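Long-range contacts in sulfide-quinone reductase (PDB 3HYW), which oxidises hydrogen sulfide with a quinone as electron acceptor, using bound FAD, and builds up polysulfur that is probably released as cyclooctasulfur: residues Phe39-Ala44 and Tyr388-Val393; His47-Trp52 and Tyr161-Met166; Phe351-Gly356 and Met374-His379. All coordinates share one frame; numbering follows the deposited sequence.

Interaction 1: residues Phe39-Ala44 and Tyr388-Val393; sequences FGFTPA and YFLWKV. With FAD (flavin-adenine dinucleotide), chain G.
Over one face of the Phe39 ring lies a methyl of Val393, CG2, a CH-pi contact 3.9 Å from the ring centroid and 17° off the normal, while Leu390 CD1 sits at the ring's edge, near its plane. Phe39 CZ in turn lies near the plane of the Phe389 ring, at its edge, 3.5 Å from Phe389 CE1. Pro43 CD, from the same segment, stands 3.7 Å above the centre of the Phe41 ring, and Ala44 CB lies at that ring's edge. Phe39, Phe41 and Phe389 thus make an aromatic cluster, buried between the end of strand 38-40 and helix 376-395 beside the dinucleotide-binding region of this flavoprotein.

The Phe389 plane is tilted 32° from that of Phe39 and 38° from that of Phe41. Phe41 comes in along the root of Phe389, with CE1 3.6 Å from Phe389 CB. Leu390 fills the angle between the two phenylalanines of 39-44, its CD1 meeting both Phe39 CE2 and, at 3.8 Å, Phe41 CB. Both of these phenylalanines hold CG trans to the backbone N, which sends their rings out to the helix. Val12 of helix 12-24 touches both Phe39 and Phe389, and Val60 of strand 59-61 packs on Leu390 and Val393.

Beyond Phe41, at the centre of an inverse gamma turn, the chain enters a 3-10 turn that meets the cofactor. Pro43 packs on the isoalloxazine, its CB 3.5 Å from FAD O4, and Thr42 CG2 rests near the dimethylbenzene part of the flavin. Thr42 OG1 shares a short hydrogen bond of 2.6 Å with the ribityl hydroxyl O4' of FAD.

Interaction 2: residues His47-Trp52 and Tyr161-Met166; sequences HLAMGW and YEFALM
Met166 reaches across to His47 end-on, its methyl CE set over one face of the imidazole 3.4 Å from the ring centroid and 24° off the normal, a CH-pi contact. The chain of Met166 is extended beyond CG (chi2 -178°, chi3 175°), and this straight run carries SD and CE to the ring, which it meets at about a right angle. Trp52 lies against the same methionine nearer its root: CZ3 is 3.7 Å from Met166 CG, and the sulfur stands obliquely to the six-membered ring. Met50 is folded instead, bent at both chi2 and chi3. Its SD comes to 3.8 Å from Phe163 CE2 in an oblique Met-aromatic contact, its CG leans on Met166 CB, and its CB covers the indole face of Trp52. Ala49 CB meets Phe163 at the same CE2.

The polar ends are engaged outside the interface, His47 NE2 with Asp350 OD2 and Trp52 NE1 with Glu170 OE1, while Glu162 OE2 accepts a hydrogen bond from Asp350 N and forms a salt bridge with the FAD-binding Lys382. Here helix 45-50, closed by a Schellman motif at Gly51, packs on helix 158-173 through a methionine-rich, Met-aromatic interface.

Interaction 3: residues Phe351-Gly356 and Met374-His379; sequences FGEDAG and MGKWAH. With LMT (dodecyl-beta-D-maltoside), chain I; SO4 (sulfate ion), chain O.
Ala355 and Gly375 form an antiparallel hydrogen-bonded pair, followed by the non-hydrogen-bonded pair Gly356 and Met374, at the open end of the beta hairpin 355-361/369-375. Of the two bonds, Gly375 N to Ala355 O (3.1 Å) is the straighter, 161° at the hydrogen; in the other, Ala355 N approaches Gly375 O from above the carbonyl plane. A CA-H...O contact from Met374 CA also reaches Ala355 O.

On one side of the sheet Ala355 CB points into the first turn of helix 376-395, where it rests 3.7 Å from Ala378 CB. On the other side Met374 passes its CG by the edge of the Phe351 ring and, bending at chi3, brings CE to 3.4 Å from Asp354 OD2. His379, with CG trans to its own backbone N (chi1 161°), lays its imidazole beneath the loop: Gly352 O stands 2.9 Å above one face, offset toward the rim, in a position unsuited to a hydrogen bond with NE2. Glu353 O and His379 ND1 are buried here without a polar partner. Glu353 and Lys376 run alongside each other, pointing the same way, yet Glu353 OE2 and Lys376 NZ remain 4.3 Å apart, beyond a salt bridge.

At the start of the helix, the amides of Lys376 and Trp377 hold a sulfate, probably from the crystallisation liquor; Lys376 N to O2 measures 3.0 Å. The indole of Trp377 is sandwiched between Ala378 CB and the maltoside sugar of a detergent molecule, LMT C2' lying 3.7 Å above the opposite face.

Strand 349-350 extends the hairpin to a three-stranded antiparallel sheet, Gly356 bonding through its backbone to Ala349; the strand's Asp350 touches Ala355 and His379, while Leu209 of helix 202-212 packs on Phe351 and also meets Met374.

Interactions 2 and 3 touch, their centres about 13 Å apart: Leu165 CD1 packs 3.3 Å from Phe351 CD1, and Trp52 CZ3 lies 4.0 Å from Gly352 CA. Interaction 1 stands further off, its centre about 17 Å from that of interaction 2 and 20 Å from that of interaction 3, but is tied to both along the chain: residues 39-44 lead into helix 45-50, and helix 376-395 serves interactions 1 and 3. Interaction 1 holds FAD-binding residues, and its Phe41 side chain lies about 5 Å from the bound decylubiquinone. The side chain of Glu162 comes about 4 Å from FAD and 5 Å from the octathiocane, that of Phe351 about 7 Å from the octathiocane.

Interaction 1: residues Phe39-Ala44 and Tyr388-Val393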
loop_
_atom_site.group_PDB
_atom_site.type_symbol
_atom_site.label_atom_id
_atom_site.label_comp_id
_atom_site.label_asym_id
_atom_site.label_seq_id
_atom_site.Cartn_x
_atom_site.Cartn_y
_atom_site.Cartn_z
ATOM N N PHE A 39 -41.109 0.262 -12.759
ATOM C CA PHE A 39 -39.668 0.421 -12.908
ATOM C C PHE A 39 -39.066 0.547 -11.509
ATOM O O PHE A 39 -39.500 1.383 -10.720
ATOM C CB PHE A 39 -39.302 1.663 -13.739
ATOM C CG PHE A 39 -37.848 2.077 -13.598
ATOM C CD1 PHE A 39 -36.873 1.510 -14.408
ATOM C CD2 PHE A 39 -37.460 3.012 -12.635
ATOM C CE1 PHE A 39 -35.533 1.870 -14.275
ATOM C CE2 PHE A 39 -36.115 3.374 -12.485
ATOM C CZ PHE A 39 -35.157 2.807 -13.308
ATOM N N GLY A 40 -38.067 -0.279 -11.205
ATOM C CA GLY A 40 -37.381 -0.194 -9.919
ATOM C C GLY A 40 -36.019 0.453 -10.088
ATOM O O GLY A 40 -35.233 0.020 -10.922
ATOM N N PHE A 41 -35.740 1.497 -9.312
ATOM C CA PHE A 41 -34.426 2.128 -9.364
ATOM C C PHE A 41 -33.416 1.287 -8.585
ATOM O O PHE A 41 -33.218 1.456 -7.368
ATOM C CB PHE A 41 -34.454 3.580 -8.874
ATOM C CG PHE A 41 -33.146 4.312 -9.087
ATOM C CD1 PHE A 41 -32.722 4.646 -10.368
ATOM C CD2 PHE A 41 -32.337 4.643 -8.011
ATOM C CE1 PHE A 41 -31.521 5.315 -10.570
ATOM C CE2 PHE A 41 -31.131 5.312 -8.203
ATOM C CZ PHE A 41 -30.728 5.650 -9.486
ATOM N N THR A 42 -32.798 0.368 -9.319
ATOM C CA THR A 42 -31.881 -0.629 -8.764
ATOM C C THR A 42 -30.773 -0.054 -7.853
ATOM O O THR A 42 -30.500 -0.618 -6.786
ATOM C CB THR A 42 -31.272 -1.529 -9.886
ATOM O OG1 THR A 42 -32.278 -1.847 -10.864
ATOM C CG2 THR A 42 -30.778 -2.808 -9.306
ATOM N N PRO A 43 -30.114 1.051 -8.269
ATOM C CA PRO A 43 -29.079 1.633 -7.400
ATOM C C PRO A 43 -29.515 2.090 -5.996
ATOM O O PRO A 43 -28.650 2.378 -5.160
ATOM C CB PRO A 43 -28.587 2.838 -8.210
ATOM C CG PRO A 43 -28.838 2.462 -9.610
ATOM C CD PRO A 43 -30.188 1.783 -9.549
ATOM N N ALA A 44 -30.820 2.161 -5.740
ATOM C CA ALA A 44 -31.318 2.499 -4.403
ATOM C C ALA A 44 -31.764 1.262 -3.621
ATOM O O ALA A 44 -32.273 1.384 -2.510
ATOM C CB ALA A 44 -32.459 3.538 -4.477
ATOM N N TYR A 388 -32.929 12.490 -10.028
ATOM C CA TYR A 388 -32.827 12.826 -11.453
ATOM C C TYR A 388 -33.236 11.678 -12.382
ATOM O O TYR A 388 -33.999 11.894 -13.320
ATOM C CB TYR A 388 -31.413 13.328 -11.792
ATOM C CG TYR A 388 -31.144 13.538 -13.277
ATOM C CD1 TYR A 388 -31.846 14.500 -14.005
ATOM C CD2 TYR A 388 -30.173 12.785 -13.943
ATOM C CE1 TYR A 388 -31.599 14.700 -15.368
ATOM C CE2 TYR A 388 -29.909 12.985 -15.308
ATOM C CZ TYR A 388 -30.628 13.942 -16.009
ATOM O OH TYR A 388 -30.387 14.148 -17.356
ATOM N N PHE A 389 -32.744 10.468 -12.129
ATOM C CA PHE A 389 -33.099 9.342 -12.984
ATOM C C PHE A 389 -34.588 8.998 -12.911
ATOM O O PHE A 389 -35.217 8.757 -13.942
ATOM C CB PHE A 389 -32.250 8.092 -12.708
ATOM C CG PHE A 389 -32.243 7.116 -13.856
ATOM C CD1 PHE A 389 -33.181 6.083 -13.926
ATOM C CD2 PHE A 389 -31.328 7.258 -14.894
ATOM C CE1 PHE A 389 -33.186 5.196 -15.001
ATOM C CE2 PHE A 389 -31.331 6.382 -15.977
ATOM C CZ PHE A 389 -32.264 5.345 -16.033
ATOM N N LEU A 390 -35.143 8.965 -11.701
ATOM C CA LEU A 390 -36.576 8.688 -11.529
ATOM C C LEU A 390 -37.424 9.724 -12.244
ATOM O O LEU A 390 -38.454 9.394 -12.846
ATOM C CB LEU A 390 -36.976 8.640 -10.050
ATOM C CG LEU A 390 -37.030 7.327 -9.238
ATOM C CD1 LEU A 390 -37.154 6.048 -10.071
ATOM C CD2 LEU A 390 -35.914 7.217 -8.210
ATOM N N TRP A 391 -36.995 10.982 -12.177
ATOM C CA TRP A 391 -37.657 12.044 -12.932
ATOM C C TRP A 391 -37.672 11.718 -14.437
ATOM O O TRP A 391 -38.704 11.851 -15.099
ATOM C CB TRP A 391 -36.989 13.404 -12.673
ATOM C CG TRP A 391 -37.671 14.501 -13.398
ATOM C CD1 TRP A 391 -38.735 15.242 -12.960
ATOM C CD2 TRP A 391 -37.369 14.970 -14.714
ATOM N NE1 TRP A 391 -39.107 16.148 -13.927
ATOM C CE2 TRP A 391 -38.284 16.002 -15.010
ATOM C CE3 TRP A 391 -36.409 14.621 -15.673
ATOM C CZ2 TRP A 391 -38.267 16.690 -16.227
ATOM C CZ3 TRP A 391 -36.393 15.308 -16.878
ATOM C CH2 TRP A 391 -37.313 16.326 -17.143
ATOM N N LYS A 392 -36.524 11.285 -14.958
ATOM C CA LYS A 392 -36.376 10.946 -16.379
ATOM C C LYS A 392 -37.314 9.823 -16.814
ATOM O O LYS A 392 -37.899 9.890 -17.893
ATOM C CB LYS A 392 -34.926 10.562 -16.693
ATOM C CG LYS A 392 -33.974 11.740 -16.757
ATOM C CD LYS A 392 -32.720 11.384 -17.530
ATOM C CE LYS A 392 -31.851 10.396 -16.776
ATOM N NZ LYS A 392 -30.764 9.929 -17.649
ATOM N N VAL A 393 -37.464 8.808 -15.963
ATOM C CA VAL A 393 -38.430 7.729 -16.200
ATOM C C VAL A 393 -39.850 8.293 -16.306
ATOM O O VAL A 393 -40.599 7.958 -17.230
ATOM C CB VAL A 393 -38.338 6.618 -15.099
ATOM C CG1 VAL A 393 -39.414 5.547 -15.298
ATOM C CG2 VAL A 393 -36.955 5.981 -15.093
HETATM P PA FAD G . -33.183 -4.411 -14.667
HETATM O O1A FAD G . -33.105 -2.919 -14.470
HETATM O O2A FAD G . -33.095 -5.315 -13.476
HETATM O O5B FAD G . -34.551 -4.678 -15.450
HETATM C C5B FAD G . -34.937 -5.939 -15.971
HETATM C C4B FAD G . -36.440 -5.880 -16.193
HETATM O O4B FAD G . -36.871 -7.013 -16.947
HETATM C C3B FAD G . -37.195 -5.941 -14.876
HETATM O O3B FAD G . -38.292 -5.022 -14.933
HETATM C C2B FAD G . -37.695 -7.371 -14.813
HETATM O O2B FAD G . -38.884 -7.487 -14.035
HETATM C C1B FAD G . -37.949 -7.667 -16.280
HETATM N N9A FAD G . -37.955 -9.110 -16.645
HETATM C C8A FAD G . -37.134 -10.078 -16.185
HETATM N N7A FAD G . -37.459 -11.249 -16.789
HETATM C C5A FAD G . -38.495 -11.003 -17.625
HETATM C C6A FAD G . -39.249 -11.792 -18.492
HETATM N N6A FAD G . -38.988 -13.114 -18.617
HETATM N N1A FAD G . -40.249 -11.224 -19.217
HETATM C C2A FAD G . -40.524 -9.913 -19.107
HETATM N N3A FAD G . -39.815 -9.131 -18.277
HETATM C C4A FAD G . -38.797 -9.651 -17.533
HETATM N N1 FAD G . -25.303 0.339 -11.578
HETATM C C2 FAD G . -24.784 1.591 -11.452
HETATM O O2 FAD G . -24.342 2.184 -12.456
HETATM N N3 FAD G . -24.745 2.222 -10.254
HETATM C C4 FAD G . -25.225 1.610 -9.153
HETATM O O4 FAD G . -25.183 2.224 -7.934
HETATM C C4X FAD G . -25.757 0.330 -9.256
HETATM N N5 FAD G . -26.230 -0.281 -8.147
HETATM C C5X FAD G . -26.759 -1.522 -8.224
HETATM C C6 FAD G . -27.255 -2.128 -7.065
HETATM C C7 FAD G . -27.797 -3.408 -7.113
HETATM C C7M FAD G . -28.317 -4.029 -5.830
HETATM C C8 FAD G . -27.838 -4.083 -8.336
HETATM C C8M FAD G . -28.410 -5.483 -8.461
HETATM C C9 FAD G . -27.336 -3.473 -9.488
HETATM C C9A FAD G . -26.798 -2.177 -9.454
HETATM N N10 FAD G . -26.324 -1.564 -10.579
HETATM C C10 FAD G . -25.795 -0.316 -10.491
HETATM C "C1'" FAD G . -26.303 -2.292 -11.869
HETATM C "C2'" FAD G . -27.314 -1.977 -12.953
HETATM O "O2'" FAD G . -27.370 -0.564 -13.187
HETATM C "C3'" FAD G . -28.666 -2.580 -12.568
HETATM O "O3'" FAD G . -28.515 -4.009 -12.387
HETATM C "C4'" FAD G . -29.720 -2.301 -13.631
HETATM O "O4'" FAD G . -31.009 -2.510 -13.041
HETATM C "C5'" FAD G . -29.539 -3.209 -14.842
HETATM O "O5'" FAD G . -30.477 -2.861 -15.855
HETATM P P FAD G . -31.228 -3.971 -16.751
HETATM O O1P FAD G . -32.187 -3.245 -17.657
HETATM O O2P FAD G . -30.222 -4.927 -17.355
HETATM O O3P FAD G . -32.044 -4.873 -15.692
#

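Interaction 2: residues His47-Trp52 and Tyr161-Met166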
loop_
_atom_site.group_PDB
_atom_site.type_symbol
_atom_site.label_atom_id
_atom_site.label_comp_id
_atom_site.label_asym_id
_atom_site.label_seq_id
_atom_site.Cartn_x
_atom_site.Cartn_y
_atom_site.Cartn_z
ATOM N N HIS A 47 -30.055 0.832 -0.275
ATOM C CA HIS A 47 -30.671 1.766 0.661
ATOM C C HIS A 47 -32.034 1.249 1.111
ATOM O O HIS A 47 -32.399 1.414 2.269
ATOM C CB HIS A 47 -30.818 3.146 0.014
ATOM C CG HIS A 47 -29.566 3.651 -0.633
ATOM N ND1 HIS A 47 -29.050 3.102 -1.788
ATOM C CD2 HIS A 47 -28.730 4.658 -0.289
ATOM C CE1 HIS A 47 -27.946 3.742 -2.121
ATOM N NE2 HIS A 47 -27.733 4.697 -1.231
ATOM N N LEU A 48 -32.789 0.636 0.195
ATOM C CA LEU A 48 -34.061 -0.003 0.560
ATOM C C LEU A 48 -33.827 -1.109 1.590
ATOM O O LEU A 48 -34.575 -1.234 2.558
ATOM C CB LEU A 48 -34.783 -0.565 -0.669
ATOM C CG LEU A 48 -36.196 -1.149 -0.472
ATOM C CD1 LEU A 48 -37.232 -0.056 -0.129
ATOM C CD2 LEU A 48 -36.654 -1.927 -1.693
ATOM N N ALA A 49 -32.779 -1.902 1.372
ATOM C CA ALA A 49 -32.400 -2.964 2.303
ATOM C C ALA A 49 -32.008 -2.419 3.670
ATOM O O ALA A 49 -32.205 -3.080 4.695
ATOM C CB ALA A 49 -31.277 -3.799 1.721
ATOM N N MET A 50 -31.457 -1.211 3.695
ATOM C CA MET A 50 -31.068 -0.594 4.956
ATOM C C MET A 50 -32.247 0.075 5.660
ATOM O O MET A 50 -32.126 0.492 6.806
ATOM C CB MET A 50 -29.937 0.416 4.737
ATOM C CG MET A 50 -28.584 -0.203 4.390
ATOM S SD MET A 50 -27.984 -1.370 5.625
ATOM C CE MET A 50 -28.075 -0.382 7.120
ATOM N N GLY A 51 -33.380 0.178 4.966
ATOM C CA GLY A 51 -34.555 0.859 5.499
ATOM C C GLY A 51 -34.456 2.361 5.310
ATOM O O GLY A 51 -35.176 3.128 5.959
ATOM N N TRP A 52 -33.558 2.777 4.416
ATOM C CA TRP A 52 -33.302 4.191 4.176
ATOM C C TRP A 52 -34.163 4.731 3.030
ATOM O O TRP A 52 -34.082 5.912 2.694
ATOM C CB TRP A 52 -31.816 4.437 3.894
ATOM C CG TRP A 52 -30.879 4.089 5.038
ATOM C CD1 TRP A 52 -31.224 3.761 6.323
ATOM C CD2 TRP A 52 -29.449 4.074 4.994
ATOM N NE1 TRP A 52 -30.096 3.520 7.072
ATOM C CE2 TRP A 52 -28.992 3.712 6.282
ATOM C CE3 TRP A 52 -28.505 4.324 3.985
ATOM C CZ2 TRP A 52 -27.633 3.595 6.592
ATOM C CZ3 TRP A 52 -27.155 4.212 4.297
ATOM C CH2 TRP A 52 -26.733 3.848 5.591
ATOM N N TYR A 161 -19.979 -3.973 -1.469
ATOM C CA TYR A 161 -19.165 -2.952 -0.804
ATOM C C TYR A 161 -20.024 -1.851 -0.188
ATOM O O TYR A 161 -19.788 -1.437 0.955
ATOM C CB TYR A 161 -18.172 -2.342 -1.790
ATOM C CG TYR A 161 -17.054 -3.275 -2.146
ATOM C CD1 TYR A 161 -15.945 -3.397 -1.313
ATOM C CD2 TYR A 161 -17.109 -4.058 -3.296
ATOM C CE1 TYR A 161 -14.916 -4.268 -1.626
ATOM C CE2 TYR A 161 -16.081 -4.926 -3.614
ATOM C CZ TYR A 161 -14.989 -5.023 -2.772
ATOM O OH TYR A 161 -13.957 -5.872 -3.069
ATOM N N GLU A 162 -21.014 -1.378 -0.947
ATOM C CA GLU A 162 -21.947 -0.361 -0.464
ATOM C C GLU A 162 -22.666 -0.828 0.788
ATOM O O GLU A 162 -22.691 -0.117 1.789
ATOM C CB GLU A 162 -23.004 -0.022 -1.520
ATOM C CG GLU A 162 -22.566 0.908 -2.609
ATOM C CD GLU A 162 -23.741 1.345 -3.465
ATOM O OE1 GLU A 162 -24.418 0.456 -4.030
ATOM O OE2 GLU A 162 -23.998 2.567 -3.555
ATOM N N PHE A 163 -23.254 -2.021 0.715
ATOM C CA PHE A 163 -24.051 -2.571 1.813
ATOM C C PHE A 163 -23.214 -2.776 3.077
ATOM O O PHE A 163 -23.668 -2.488 4.186
ATOM C CB PHE A 163 -24.725 -3.890 1.396
ATOM C CG PHE A 163 -25.654 -4.454 2.445
ATOM C CD1 PHE A 163 -25.207 -5.418 3.349
ATOM C CD2 PHE A 163 -26.972 -4.014 2.536
ATOM C CE1 PHE A 163 -26.062 -5.933 4.333
ATOM C CE2 PHE A 163 -27.836 -4.525 3.515
ATOM C CZ PHE A 163 -27.381 -5.489 4.408
ATOM N N ALA A 164 -21.997 -3.277 2.907
ATOM C CA ALA A 164 -21.102 -3.479 4.038
ATOM C C ALA A 164 -20.793 -2.158 4.753
ATOM O O ALA A 164 -20.839 -2.082 5.986
ATOM C CB ALA A 164 -19.831 -4.166 3.586
ATOM N N LEU A 165 -20.491 -1.119 3.981
ATOM C CA LEU A 165 -20.118 0.167 4.561
ATOM C C LEU A 165 -21.318 0.938 5.112
ATOM O O LEU A 165 -21.200 1.637 6.129
ATOM C CB LEU A 165 -19.289 0.990 3.572
ATOM C CG LEU A 165 -17.896 0.374 3.416
ATOM C CD1 LEU A 165 -17.209 0.837 2.170
ATOM C CD2 LEU A 165 -17.036 0.639 4.650
ATOM N N MET A 166 -22.469 0.767 4.459
ATOM C CA MET A 166 -23.751 1.309 4.932
ATOM C C MET A 166 -24.146 0.699 6.272
ATOM O O MET A 166 -24.617 1.403 7.164
ATOM C CB MET A 166 -24.866 1.042 3.913
ATOM C CG MET A 166 -24.764 1.856 2.644
ATOM S SD MET A 166 -26.139 1.530 1.518
ATOM C CE MET A 166 -25.773 2.722 0.268
#

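Interaction 3: residues Phe351-Gly356 and Met374-His379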
loop_
_atom_site.group_PDB
_atom_site.type_symbol
_atom_site.label_atom_id
_atom_site.label_comp_id
_atom_site.label_asym_id
_atom_site.label_seq_id
_atom_site.Cartn_x
_atom_site.Cartn_y
_atom_site.Cartn_z
ATOM N N PHE A 351 -21.454 4.963 0.931
ATOM C CA PHE A 351 -20.978 4.318 2.161
ATOM C C PHE A 351 -21.791 4.740 3.379
ATOM O O PHE A 351 -21.505 4.318 4.499
ATOM C CB PHE A 351 -19.491 4.614 2.410
ATOM C CG PHE A 351 -18.579 4.227 1.273
ATOM C CD1 PHE A 351 -18.846 3.113 0.479
ATOM C CD2 PHE A 351 -17.429 4.969 1.019
ATOM C CE1 PHE A 351 -17.989 2.755 -0.563
ATOM C CE2 PHE A 351 -16.569 4.620 -0.017
ATOM C CZ PHE A 351 -16.847 3.512 -0.810
ATOM N N GLY A 352 -22.805 5.573 3.152
ATOM C CA GLY A 352 -23.651 6.092 4.218
ATOM C C GLY A 352 -23.721 7.609 4.184
ATOM O O GLY A 352 -24.702 8.182 3.718
ATOM N N GLU A 353 -22.663 8.245 4.679
ATOM C CA GLU A 353 -22.552 9.699 4.739
ATOM C C GLU A 353 -21.480 10.200 3.764
ATOM O O GLU A 353 -21.389 11.393 3.474
ATOM C CB GLU A 353 -22.191 10.125 6.160
ATOM C CG GLU A 353 -22.662 11.521 6.536
ATOM C CD GLU A 353 -21.882 12.103 7.702
ATOM O OE1 GLU A 353 -21.248 11.319 8.455
ATOM O OE2 GLU A 353 -21.902 13.347 7.859
ATOM N N ASP A 354 -20.644 9.278 3.300
ATOM C CA ASP A 354 -19.693 9.569 2.235
ATOM C C ASP A 354 -19.756 8.455 1.210
ATOM O O ASP A 354 -20.535 7.516 1.366
ATOM C CB ASP A 354 -18.265 9.811 2.765
ATOM C CG ASP A 354 -17.742 8.682 3.666
ATOM O OD1 ASP A 354 -18.318 7.571 3.715
ATOM O OD2 ASP A 354 -16.720 8.923 4.336
ATOM N N ALA A 355 -18.957 8.565 0.156
ATOM C CA ALA A 355 -19.065 7.640 -0.960
ATOM C C ALA A 355 -17.798 7.591 -1.786
ATOM O O ALA A 355 -17.013 8.538 -1.787
ATOM C CB ALA A 355 -20.264 8.012 -1.845
ATOM N N GLY A 356 -17.608 6.472 -2.480
ATOM C CA GLY A 356 -16.495 6.312 -3.399
ATOM C C GLY A 356 -16.950 6.657 -4.797
ATOM O O GLY A 356 -17.986 6.183 -5.244
ATOM N N MET A 374 -13.031 9.944 -3.223
ATOM C CA MET A 374 -13.889 9.619 -2.102
ATOM C C MET A 374 -14.139 10.884 -1.299
ATOM O O MET A 374 -13.236 11.699 -1.123
ATOM C CB MET A 374 -13.232 8.549 -1.236
ATOM C CG MET A 374 -14.112 8.030 -0.132
ATOM S SD MET A 374 -13.119 7.281 1.146
ATOM C CE MET A 374 -14.070 7.798 2.579
ATOM N N GLY A 375 -15.372 11.047 -0.832
ATOM C CA GLY A 375 -15.758 12.215 -0.050
ATOM C C GLY A 375 -17.248 12.239 0.211
ATOM O O GLY A 375 -18.003 11.450 -0.366
ATOM N N LYS A 376 -17.668 13.141 1.093
ATOM C CA LYS A 376 -19.082 13.350 1.387
ATOM C C LYS A 376 -19.854 13.765 0.139
ATOM O O LYS A 376 -20.982 13.316 -0.074
ATOM C CB LYS A 376 -19.252 14.408 2.480
ATOM C CG LYS A 376 -18.983 13.900 3.872
ATOM C CD LYS A 376 -19.100 15.024 4.895
ATOM C CE LYS A 376 -19.042 14.488 6.312
ATOM N NZ LYS A 376 -17.807 13.683 6.555
ATOM N N TRP A 377 -19.227 14.608 -0.684
ATOM C CA TRP A 377 -19.837 15.127 -1.908
ATOM C C TRP A 377 -20.418 14.029 -2.803
ATOM O O TRP A 377 -21.481 14.207 -3.400
ATOM C CB TRP A 377 -18.831 15.980 -2.698
ATOM C CG TRP A 377 -17.668 15.194 -3.247
ATOM C CD1 TRP A 377 -16.481 14.946 -2.616
ATOM C CD2 TRP A 377 -17.583 14.547 -4.529
ATOM N NE1 TRP A 377 -15.664 14.189 -3.423
ATOM C CE2 TRP A 377 -16.313 13.929 -4.600
ATOM C CE3 TRP A 377 -18.455 14.429 -5.623
ATOM C CZ2 TRP A 377 -15.891 13.206 -5.721
ATOM C CZ3 TRP A 377 -18.038 13.703 -6.736
ATOM C CH2 TRP A 377 -16.764 13.104 -6.776
ATOM N N ALA A 378 -19.723 12.895 -2.882
ATOM C CA ALA A 378 -20.128 11.795 -3.745
ATOM C C ALA A 378 -21.422 11.134 -3.270
ATOM O O ALA A 378 -22.195 10.614 -4.083
ATOM C CB ALA A 378 -19.003 10.773 -3.878
ATOM N N HIS A 379 -21.658 11.171 -1.960
ATOM C CA HIS A 379 -22.902 10.661 -1.392
ATOM C C HIS A 379 -24.087 11.534 -1.804
ATOM O O HIS A 379 -25.152 11.027 -2.143
ATOM C CB HIS A 379 -22.819 10.577 0.134
ATOM C CG HIS A 379 -24.157 10.499 0.799
ATOM N ND1 HIS A 379 -24.733 11.574 1.440
ATOM C CD2 HIS A 379 -25.051 9.487 0.889
ATOM C CE1 HIS A 379 -25.913 11.221 1.914
ATOM N NE2 HIS A 379 -26.131 9.960 1.592
HETATM C C1B LMT I . -14.024 17.537 -2.732
HETATM C C2B LMT I . -14.883 18.518 -1.916
HETATM C C3B LMT I . -14.055 19.674 -1.355
HETATM C C4B LMT I . -12.845 19.135 -0.598
HETATM C C5B LMT I . -12.019 18.244 -1.533
HETATM C C6B LMT I . -10.771 17.680 -0.856
HETATM O O1B LMT I . -13.715 18.067 -4.029
HETATM O O2B LMT I . -15.958 19.032 -2.710
HETATM O O3B LMT I . -14.859 20.478 -0.484
HETATM O "O4'" LMT I . -12.069 20.228 -0.089
HETATM O O5B LMT I . -12.830 17.161 -2.018
HETATM O O6B LMT I . -11.136 16.710 0.134
HETATM C "C1'" LMT I . -14.546 16.556 -7.905
HETATM C "C2'" LMT I . -15.732 16.943 -7.019
HETATM C "C3'" LMT I . -15.298 17.845 -5.868
HETATM C "C4'" LMT I . -14.148 17.205 -5.087
HETATM C "C5'" LMT I . -13.008 16.898 -6.060
HETATM C "C6'" LMT I . -11.819 16.248 -5.363
HETATM O "O1'" LMT I . -14.986 15.555 -8.824
HETATM O "O2'" LMT I . -16.735 17.603 -7.795
HETATM O "O3'" LMT I . -16.415 18.077 -5.006
HETATM O "O5'" LMT I . -13.482 16.029 -7.099
HETATM O "O6'" LMT I . -10.623 16.972 -5.682
HETATM C C1 LMT I . -14.294 15.568 -10.075
HETATM C C2 LMT I . -15.267 15.810 -11.227
HETATM C C3 LMT I . -16.356 14.743 -11.304
HETATM C C4 LMT I . -17.208 14.929 -12.555
HETATM C C5 LMT I . -18.662 14.545 -12.304
HETATM C C6 LMT I . -19.451 14.544 -13.609
HETATM C C7 LMT I . -20.953 14.549 -13.351
HETATM C C8 LMT I . -21.585 15.884 -13.735
HETATM C C9 LMT I . -21.720 16.800 -12.523
HETATM C C10 LMT I . -22.100 18.214 -12.941
HETATM C C11 LMT I . -23.504 18.568 -12.466
HETATM C C12 LMT I . -23.595 20.034 -12.106
HETATM S S SO4 O . -15.417 15.978 1.117
HETATM O O1 SO4 O . -16.727 16.257 0.536
HETATM O O2 SO4 O . -15.531 14.941 2.140
HETATM O O3 SO4 O . -14.498 15.528 0.073
HETATM O O4 SO4 O . -14.889 17.201 1.718
#